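Local coordinates for protein myosin-4 (Saccharomyces cerevisiae, PDB 3MMI) that carries ASH1 and other mRNAs into the yeast bud as a class V myosin motor, recruited through SHE3, at residues 209-212 with 213-217. Residues are numbered along the deposited sequence; the frame is centred on the assembly and turned at random.
Sequences DSMH and TKIFN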
loop_
_atom_site.group_PDB
_atom_site.type_symbol
_atom_site.label_atom_id
_atom_site.label_comp_id
_atom_site.label_asym_id
_atom_site.label_seq_id
_atom_site.Cartn_x
_atom_site.Cartn_y
_atom_site.Cartn_z
ATOM N N ASP A 209 -0.409 -12.377 10.802
ATOM C CA ASP A 209 0.823 -12.575 10.073
ATOM C C ASP A 209 0.755 -12.292 8.570
ATOM O O ASP A 209 1.584 -11.559 8.049
ATOM C CB ASP A 209 1.370 -13.982 10.266
ATOM C CG ASP A 209 2.531 -14.001 11.247
ATOM O OD1 ASP A 209 3.688 -13.588 10.871
ATOM O OD2 ASP A 209 2.279 -14.380 12.435
ATOM N N SER A 210 -0.206 -12.876 7.881
ATOM C CA SER A 210 -0.339 -12.675 6.490
ATOM C C SER A 210 -0.673 -11.232 6.138
ATOM O O SER A 210 -0.301 -10.825 5.061
ATOM C CB SER A 210 -1.428 -13.587 5.953
ATOM O OG SER A 210 -2.647 -13.237 6.629
ATOM N N MET A 211 -1.324 -10.448 6.993
ATOM C CA MET A 211 -1.468 -9.049 6.695
ATOM C C MET A 211 -0.205 -8.226 7.003
ATOM O O MET A 211 0.045 -7.156 6.423
ATOM C CB MET A 211 -2.700 -8.532 7.417
ATOM C CG MET A 211 -3.200 -7.169 6.970
ATOM S SD MET A 211 -3.707 -6.951 5.204
ATOM C CE MET A 211 -4.590 -8.432 4.906
ATOM N N HIS A 212 0.582 -8.690 7.979
ATOM C CA HIS A 212 1.843 -8.035 8.401
ATOM C C HIS A 212 2.847 -8.030 7.260
ATOM O O HIS A 212 3.393 -7.010 6.870
ATOM C CB HIS A 212 2.422 -8.868 9.525
ATOM C CG HIS A 212 3.454 -8.181 10.355
ATOM N ND1 HIS A 212 3.382 -8.165 11.732
ATOM C CD2 HIS A 212 4.639 -7.598 10.027
ATOM C CE1 HIS A 212 4.480 -7.607 12.219
ATOM N NE2 HIS A 212 5.255 -7.237 11.206
ATOM N N THR A 213 3.005 -9.192 6.663
ATOM C CA THR A 213 3.801 -9.328 5.449
ATOM C C THR A 213 3.219 -8.591 4.263
ATOM O O THR A 213 3.961 -7.949 3.503
ATOM C CB THR A 213 4.047 -10.848 5.015
ATOM O OG1 THR A 213 2.783 -11.486 4.688
ATOM C CG2 THR A 213 4.622 -11.592 6.155
ATOM N N LYS A 214 1.898 -8.602 4.096
ATOM C CA LYS A 214 1.329 -7.767 2.993
ATOM C C LYS A 214 1.677 -6.269 3.191
ATOM O O LYS A 214 2.069 -5.578 2.253
ATOM C CB LYS A 214 -0.194 -8.030 2.809
ATOM C CG LYS A 214 -0.859 -7.056 2.005
ATOM C CD LYS A 214 -2.240 -7.475 1.532
ATOM C CE LYS A 214 -2.426 -7.043 0.067
ATOM N NZ LYS A 214 -2.376 -5.646 -0.083
ATOM N N ILE A 215 1.464 -5.766 4.414
ATOM C CA ILE A 215 1.772 -4.353 4.736
ATOM C C ILE A 215 3.243 -4.013 4.354
ATOM O O ILE A 215 3.532 -2.933 3.802
ATOM C CB ILE A 215 1.447 -3.984 6.184
ATOM C CG1 ILE A 215 -0.067 -3.958 6.406
ATOM C CG2 ILE A 215 2.011 -2.532 6.461
ATOM C CD1 ILE A 215 -0.566 -4.032 7.704
ATOM N N PHE A 216 4.152 -4.932 4.612
ATOM C CA PHE A 216 5.530 -4.656 4.315
ATOM C C PHE A 216 5.805 -4.666 2.780
ATOM O O PHE A 216 6.611 -3.895 2.305
ATOM C CB PHE A 216 6.492 -5.666 4.996
ATOM C CG PHE A 216 6.724 -5.418 6.522
ATOM C CD1 PHE A 216 6.464 -4.169 7.139
ATOM C CD2 PHE A 216 7.223 -6.439 7.314
ATOM C CE1 PHE A 216 6.706 -3.959 8.530
ATOM C CE2 PHE A 216 7.447 -6.238 8.713
ATOM C CZ PHE A 216 7.184 -4.986 9.296
ATOM N N ASN A 217 5.207 -5.636 2.046
ATOM C CA ASN A 217 5.192 -5.595 0.571
ATOM C C ASN A 217 4.585 -4.285 0.031
ATOM O O ASN A 217 5.175 -3.694 -0.853
ATOM C CB ASN A 217 4.460 -6.823 -0.064
ATOM C CG ASN A 217 5.249 -8.145 0.121
ATOM O OD1 ASN A 217 4.744 -9.127 0.685
ATOM N ND2 ASN A 217 6.499 -8.141 -0.275
#
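CG of His212, anti to its backbone N (chi1 -163°), and CG of Phe216, anti to its carbonyl carbon (chi1 -77°), set the two side chains alongside each other one helical turn apart. The imidazole turns its CD2–NE2 edge to the phenyl face in an offset edge-to-face pair, with centroids 4.9 Å apart and planes at 81°. Closest is His212 CD2 to Phe216 CE2, 3.4 Å, while His212 NE2 also hydrogen-bonds Asp199 of helix 185-204, which probably helps fix the turn of the ring. Replacing Phe216 with alanine is likely to leave this imidazole edge without its aromatic partner and open a gap beside Leu202 and Trp256.

All this occurs on the first turns of helix 209-234, within the all-helical Dilute region of the type V myosin globular tail. Successive i to i+4 bonds define the helix; the shortest of those joining 209-212 to 213-217 is Ile215 N to Met211 O, 2.8 Å. Ser210 O accepts twice, from Lys214 N and, weakly, from Thr213 OG1 at 3.2 Å. On another side, Met211 SD packs alongside Lys214 CD at 4.0 Å, and Met211 CG reaches Ile215 CD1 at 4.2 Å, those two chains crossing at about a right angle. Beyond this apolar contact, the Lys214 ammonium forms a salt bridge with Asp218.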